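Local coordinates for protein membrane-bound lytic murein transglycosylase (Agrobacterium tumefaciens, PDB 2PNW) that probably cleaves the glycan strands of bacterial cell-wall peptidoglycan as a membrane-bound lytic transglycosylase of the MltA type, at residues 58-63 against 361-366; 225-230 against 238-243. All coordinates share one frame; numbering follows the deposited sequence.

Overall arrangement
The two contacts lie on opposite sides of the chain's centre. Their own centres are about 45 Å apart, their nearest atoms about 31 Å apart, and they do not touch. Contact 1 joins an early helix, 54-66, to the end of strand 353-363 and the start of helix 364-367. Contact 2 falls between these segments in sequence. It is local, made by the loop after helix 217-223 and by helix 234-243, both within the range of the MltA-specific insert domain. Contact 1 thus ties early and late parts of the chain together on one side, while the insert folds on itself at the other. No helix or strand is common to both contacts.

Contact 1: 58-63 against 361-366; sequences VSLLEL and LLPRIA
This is a small, partly buried helix-against-strand-end contact, joining helix 54-66 to the point where strand 353-363 gives way to helix 364-367. It brings an early helix against the last strand of the chain. Pro363 is the centre of it. Its CA lies 5.6 Å from the CA of Leu60, the nearest backbone approach between the segments. Pro363 CG meets the base of the leucine side chain, 4.2 Å from Leu60 CB. The rest of Leu60 turns to helix 72-82, where it touches Phe78 and Asn82. Pro363 also packs on Leu298.

Ser59 sits one residue earlier on the helix and faces the turn into helix 364-367. With chi1 at 70°, its OG folds back over its own helix and forms a hydrogen bond with the carbonyl of Glu56. The same Ser59 OG touches Pro363 CB at 4.1 Å. It touches Ile365 CG1 at 4.1 Å as well, so that the isoleucine branch lies beside the hydroxyl.

No direct hydrogen bond crosses the contact. One water bridges it instead. The water donates to Ser59 OG at 3.1 Å and accepts from Ile365 N at 3.1 Å. The backbone N-H of Ile365 thus has a partner. The contact combines a modest apolar patch at Leu60 and Pro363 with a water-mediated polar link at Ser59, which implies rather loose packing, with a water completing the polar link between the partly exposed Ser59 and the exposed Ile365.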
loop_
_atom_site.group_PDB
_atom_site.type_symbol
_atom_site.label_atom_id
_atom_site.label_comp_id
_atom_site.label_asym_id
_atom_site.label_seq_id
_atom_site.Cartn_x
_atom_site.Cartn_y
_atom_site.Cartn_z
ATOM N N VAL A 58 -15.560 11.360 -9.253
ATOM C CA VAL A 58 -16.581 10.688 -10.076
ATOM C C VAL A 58 -16.846 11.461 -11.371
ATOM O O VAL A 58 -17.036 10.869 -12.419
ATOM C CB VAL A 58 -17.880 10.427 -9.268
ATOM C CG1 VAL A 58 -19.080 10.133 -10.195
ATOM C CG2 VAL A 58 -17.653 9.250 -8.315
ATOM N N SER A 59 -16.786 12.787 -11.325
ATOM C CA SER A 59 -17.023 13.543 -12.546
ATOM C C SER A 59 -15.988 13.194 -13.619
ATOM O O SER A 59 -16.367 13.014 -14.780
ATOM C CB SER A 59 -17.126 15.062 -12.296
ATOM O OG SER A 59 -15.865 15.591 -11.931
ATOM N N LEU A 60 -14.714 13.034 -13.228
ATOM C CA LEU A 60 -13.655 12.581 -14.156
ATOM C C LEU A 60 -13.865 11.139 -14.622
ATOM O O LEU A 60 -13.731 10.832 -15.814
ATOM C CB LEU A 60 -12.264 12.735 -13.523
ATOM C CG LEU A 60 -11.015 12.351 -14.347
ATOM C CD1 LEU A 60 -10.866 13.245 -15.590
ATOM C CD2 LEU A 60 -9.800 12.477 -13.486
ATOM N N LEU A 61 -14.217 10.258 -13.681
ATOM C CA LEU A 61 -14.416 8.851 -13.990
ATOM C C LEU A 61 -15.544 8.656 -14.994
ATOM O O LEU A 61 -15.456 7.798 -15.873
ATOM C CB LEU A 61 -14.721 8.052 -12.711
ATOM C CG LEU A 61 -13.638 8.116 -11.623
ATOM C CD1 LEU A 61 -14.124 7.282 -10.431
ATOM C CD2 LEU A 61 -12.304 7.610 -12.145
ATOM N N GLU A 62 -16.597 9.462 -14.860
ATOM C CA GLU A 62 -17.734 9.378 -15.774
ATOM C C GLU A 62 -17.399 9.863 -17.176
ATOM O O GLU A 62 -17.894 9.304 -18.165
ATOM C CB GLU A 62 -18.966 10.058 -15.172
ATOM C CG GLU A 62 -19.517 9.229 -13.997
ATOM C CD GLU A 62 -20.877 9.704 -13.498
ATOM O OE1 GLU A 62 -21.060 10.920 -13.348
ATOM O OE2 GLU A 62 -21.755 8.851 -13.255
ATOM N N LEU A 63 -16.542 10.874 -17.275
ATOM C CA LEU A 63 -16.025 11.287 -18.581
ATOM C C LEU A 63 -15.229 10.171 -19.251
ATOM O O LEU A 63 -15.353 9.951 -20.468
ATOM C CB LEU A 63 -15.149 12.526 -18.441
ATOM C CG LEU A 63 -15.933 13.819 -18.199
ATOM C CD1 LEU A 63 -14.963 14.909 -17.800
ATOM C CD2 LEU A 63 -16.756 14.215 -19.421
ATOM N N LEU A 361 -3.267 15.309 -10.867
ATOM C CA LEU A 361 -4.159 15.781 -11.916
ATOM C C LEU A 361 -5.535 15.953 -11.295
ATOM O O LEU A 361 -6.150 14.970 -10.856
ATOM C CB LEU A 361 -4.217 14.813 -13.098
ATOM C CG LEU A 361 -2.940 14.414 -13.859
ATOM C CD1 LEU A 361 -3.327 13.724 -15.170
ATOM C CD2 LEU A 361 -2.048 15.594 -14.153
ATOM N N LEU A 362 -6.009 17.195 -11.226
ATOM C CA LEU A 362 -7.334 17.449 -10.630
ATOM C C LEU A 362 -8.404 17.509 -11.690
ATOM O O LEU A 362 -8.199 18.134 -12.729
ATOM C CB LEU A 362 -7.347 18.750 -9.818
ATOM C CG LEU A 362 -6.268 18.932 -8.751
ATOM C CD1 LEU A 362 -6.550 20.170 -7.928
ATOM C CD2 LEU A 362 -6.218 17.698 -7.842
ATOM N N PRO A 363 -9.572 16.892 -11.421
ATOM C CA PRO A 363 -10.730 17.038 -12.288
ATOM C C PRO A 363 -10.969 18.534 -12.502
ATOM O O PRO A 363 -10.826 19.335 -11.554
ATOM C CB PRO A 363 -11.871 16.457 -11.444
ATOM C CG PRO A 363 -11.215 15.484 -10.507
ATOM C CD PRO A 363 -9.856 16.039 -10.240
ATOM N N ARG A 364 -11.321 18.927 -13.725
ATOM C CA ARG A 364 -11.255 20.355 -14.040
ATOM C C ARG A 364 -12.241 21.249 -13.279
ATOM O O ARG A 364 -11.901 22.391 -12.982
ATOM C CB ARG A 364 -11.088 20.642 -15.554
ATOM C CG ARG A 364 -12.319 20.689 -16.400
ATOM C CD ARG A 364 -11.955 20.797 -17.910
ATOM N NE ARG A 364 -11.095 21.941 -18.216
ATOM C CZ ARG A 364 -9.777 21.882 -18.431
ATOM N NH1 ARG A 364 -9.102 22.996 -18.694
ATOM N NH2 ARG A 364 -9.119 20.720 -18.380
ATOM N N ILE A 365 -13.395 20.717 -12.869
ATOM C CA ILE A 365 -14.308 21.484 -11.982
ATOM C C ILE A 365 -13.724 21.739 -10.592
ATOM O O ILE A 365 -13.899 22.832 -10.035
ATOM C CB ILE A 365 -15.742 20.870 -11.824
ATOM C CG1 ILE A 365 -15.708 19.557 -11.013
ATOM C CG2 ILE A 365 -16.431 20.717 -13.198
ATOM C CD1 ILE A 365 -16.996 19.231 -10.208
ATOM N N ALA A 366 -13.031 20.742 -10.042
ATOM C CA ALA A 366 -12.379 20.873 -8.737
ATOM C C ALA A 366 -11.178 21.796 -8.794
ATOM O O ALA A 366 -10.840 22.449 -7.807
ATOM C CB ALA A 366 -11.945 19.518 -8.212
HETATM O O HOH W 1 -14.473 17.836 -13.494
#

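Contact 2: 225-230 against 238-243; sequences GELDPK and RQWLAD
The indole of Trp240 carries this contact, with Glu226 OE1 at its edge, near the ring plane. Trp240 NE1 gives Glu226 OE1 a weak hydrogen bond of 3.4 Å, bent to 142° at the hydrogen. The carboxylate is not coplanar with the indole; the two planes are 57° apart. Glu226 CB also comes close, 3.5 Å from Trp240 NE1. The bend at chi2 (-71°) folds the carboxylate back, and Glu226 CD lies 3.9 Å from Trp240 CZ2. Leu241 CD2 lies in the ring plane at another edge, and the ring of His244 stacks with the indole.

Leu227 adds an apolar touch at the root of the tryptophan, with its CD2 3.9 Å from Trp240 CB. The surroundings are a small helical cluster within the MltA-specific insert. Leu221 of helix 217-223 touches Glu226, Leu227 and Trp240 alike, and Val251 of helix 248-252 also packs on the indole. Helix 217-223 closes with a Schellman motif, in which Gly225 takes a positive phi. The loop then makes an Asx turn: Lys230 N bonds to Asp228 OD1 at 2.9 Å, meeting it from above the carboxylate plane. Gln239 NE2 gives Asp243 OD2 a hydrogen bond of 3.2 Å.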
loop_
_atom_site.group_PDB
_atom_site.type_symbol
_atom_site.label_atom_id
_atom_site.label_comp_id
_atom_site.label_asym_id
_atom_site.label_seq_id
_atom_site.Cartn_x
_atom_site.Cartn_y
_atom_site.Cartn_z
ATOM N N GLY A 225 23.332 0.464 13.941
ATOM C CA GLY A 225 24.591 0.322 13.183
ATOM C C GLY A 225 24.787 -1.050 12.551
ATOM O O GLY A 225 25.921 -1.457 12.260
ATOM N N GLU A 226 23.690 -1.781 12.333
ATOM C CA GLU A 226 23.767 -3.133 11.732
ATOM C C GLU A 226 23.851 -3.122 10.207
ATOM O O GLU A 226 24.402 -4.052 9.591
ATOM C CB GLU A 226 22.589 -4.009 12.156
ATOM C CG GLU A 226 22.352 -4.108 13.652
ATOM C CD GLU A 226 23.411 -4.917 14.385
ATOM O OE1 GLU A 226 24.299 -5.532 13.735
ATOM O OE2 GLU A 226 23.329 -4.946 15.621
ATOM N N LEU A 227 23.285 -2.091 9.593
ATOM C CA LEU A 227 23.285 -1.981 8.154
ATOM C C LEU A 227 23.794 -0.607 7.740
ATOM O O LEU A 227 23.706 0.358 8.496
ATOM C CB LEU A 227 21.876 -2.246 7.583
ATOM C CG LEU A 227 21.283 -3.658 7.795
ATOM C CD1 LEU A 227 19.794 -3.674 7.470
ATOM C CD2 LEU A 227 22.000 -4.682 6.943
ATOM N N ASP A 228 24.320 -0.548 6.522
ATOM C CA ASP A 228 24.845 0.677 5.917
ATOM C C ASP A 228 23.714 1.484 5.275
ATOM O O ASP A 228 23.022 0.970 4.394
ATOM C CB ASP A 228 25.875 0.257 4.861
ATOM C CG ASP A 228 26.589 1.435 4.190
ATOM O OD1 ASP A 228 26.248 2.621 4.418
ATOM O OD2 ASP A 228 27.514 1.143 3.402
ATOM N N PRO A 229 23.521 2.756 5.696
ATOM C CA PRO A 229 22.457 3.548 5.061
ATOM C C PRO A 229 22.626 3.738 3.553
ATOM O O PRO A 229 21.641 3.967 2.852
ATOM C CB PRO A 229 22.524 4.901 5.787
ATOM C CG PRO A 229 23.863 4.935 6.450
ATOM C CD PRO A 229 24.203 3.513 6.769
ATOM N N LYS A 230 23.856 3.638 3.054
ATOM C CA LYS A 230 24.098 3.785 1.614
ATOM C C LYS A 230 23.594 2.603 0.784
ATOM O O LYS A 230 23.338 2.742 -0.420
ATOM C CB LYS A 230 25.578 4.050 1.337
ATOM C CG LYS A 230 26.005 5.487 1.671
ATOM C CD LYS A 230 27.436 5.759 1.208
ATOM C CE LYS A 230 27.687 7.245 0.980
ATOM N NZ LYS A 230 28.018 7.995 2.238
ATOM N N ARG A 238 16.776 -8.584 4.627
ATOM C CA ARG A 238 16.531 -10.024 4.640
ATOM C C ARG A 238 17.848 -10.811 4.849
ATOM O O ARG A 238 17.875 -11.797 5.582
ATOM C CB ARG A 238 15.892 -10.446 3.332
ATOM C CG ARG A 238 14.388 -10.113 3.203
ATOM C CD ARG A 238 13.940 -10.569 1.795
ATOM N NE ARG A 238 12.527 -10.294 1.470
ATOM C CZ ARG A 238 11.506 -11.095 1.771
ATOM N NH1 ARG A 238 11.706 -12.208 2.455
ATOM N NH2 ARG A 238 10.275 -10.788 1.363
ATOM N N GLN A 239 18.929 -10.359 4.223
ATOM C CA GLN A 239 20.249 -11.028 4.427
ATOM C C GLN A 239 20.658 -10.954 5.900
ATOM O O GLN A 239 21.116 -11.951 6.479
ATOM C CB GLN A 239 21.337 -10.386 3.546
ATOM C CG GLN A 239 22.697 -11.165 3.548
ATOM C CD GLN A 239 22.542 -12.592 3.063
ATOM O OE1 GLN A 239 22.120 -12.829 1.931
ATOM N NE2 GLN A 239 22.870 -13.548 3.917
ATOM N N TRP A 240 20.535 -9.765 6.493
ATOM C CA TRP A 240 20.928 -9.573 7.912
ATOM C C TRP A 240 20.136 -10.518 8.782
ATOM O O TRP A 240 20.687 -11.212 9.635
ATOM C CB TRP A 240 20.708 -8.121 8.388
ATOM C CG TRP A 240 21.273 -7.908 9.780
ATOM C CD1 TRP A 240 22.536 -7.450 10.086
ATOM C CD2 TRP A 240 20.629 -8.176 11.035
ATOM N NE1 TRP A 240 22.706 -7.411 11.453
ATOM C CE2 TRP A 240 21.564 -7.866 12.058
ATOM C CE3 TRP A 240 19.361 -8.669 11.399
ATOM C CZ2 TRP A 240 21.267 -8.007 13.413
ATOM C CZ3 TRP A 240 19.065 -8.827 12.752
ATOM C CH2 TRP A 240 20.022 -8.497 13.749
ATOM N N LEU A 241 18.826 -10.584 8.543
ATOM C CA LEU A 241 17.962 -11.480 9.296
ATOM C C LEU A 241 18.312 -12.962 9.065
ATOM O O LEU A 241 18.288 -13.758 9.991
ATOM C CB LEU A 241 16.486 -11.206 8.931
ATOM C CG LEU A 241 15.931 -9.871 9.475
ATOM C CD1 LEU A 241 14.589 -9.562 8.711
ATOM C CD2 LEU A 241 15.745 -9.878 11.011
ATOM N N ALA A 242 18.625 -13.322 7.826
ATOM C CA ALA A 242 19.064 -14.709 7.522
ATOM C C ALA A 242 20.361 -15.060 8.283
ATOM O O ALA A 242 20.537 -16.193 8.720
ATOM C CB ALA A 242 19.301 -14.865 6.040
ATOM N N ASP A 243 21.237 -14.075 8.428
ATOM C CA ASP A 243 22.534 -14.238 9.127
ATOM C C ASP A 243 22.464 -14.142 10.655
ATOM O O ASP A 243 23.480 -14.371 11.356
ATOM C CB ASP A 243 23.534 -13.208 8.595
ATOM C CG ASP A 243 23.976 -13.508 7.181
ATOM O OD1 ASP A 243 23.912 -14.674 6.772
ATOM O OD2 ASP A 243 24.403 -12.574 6.496
#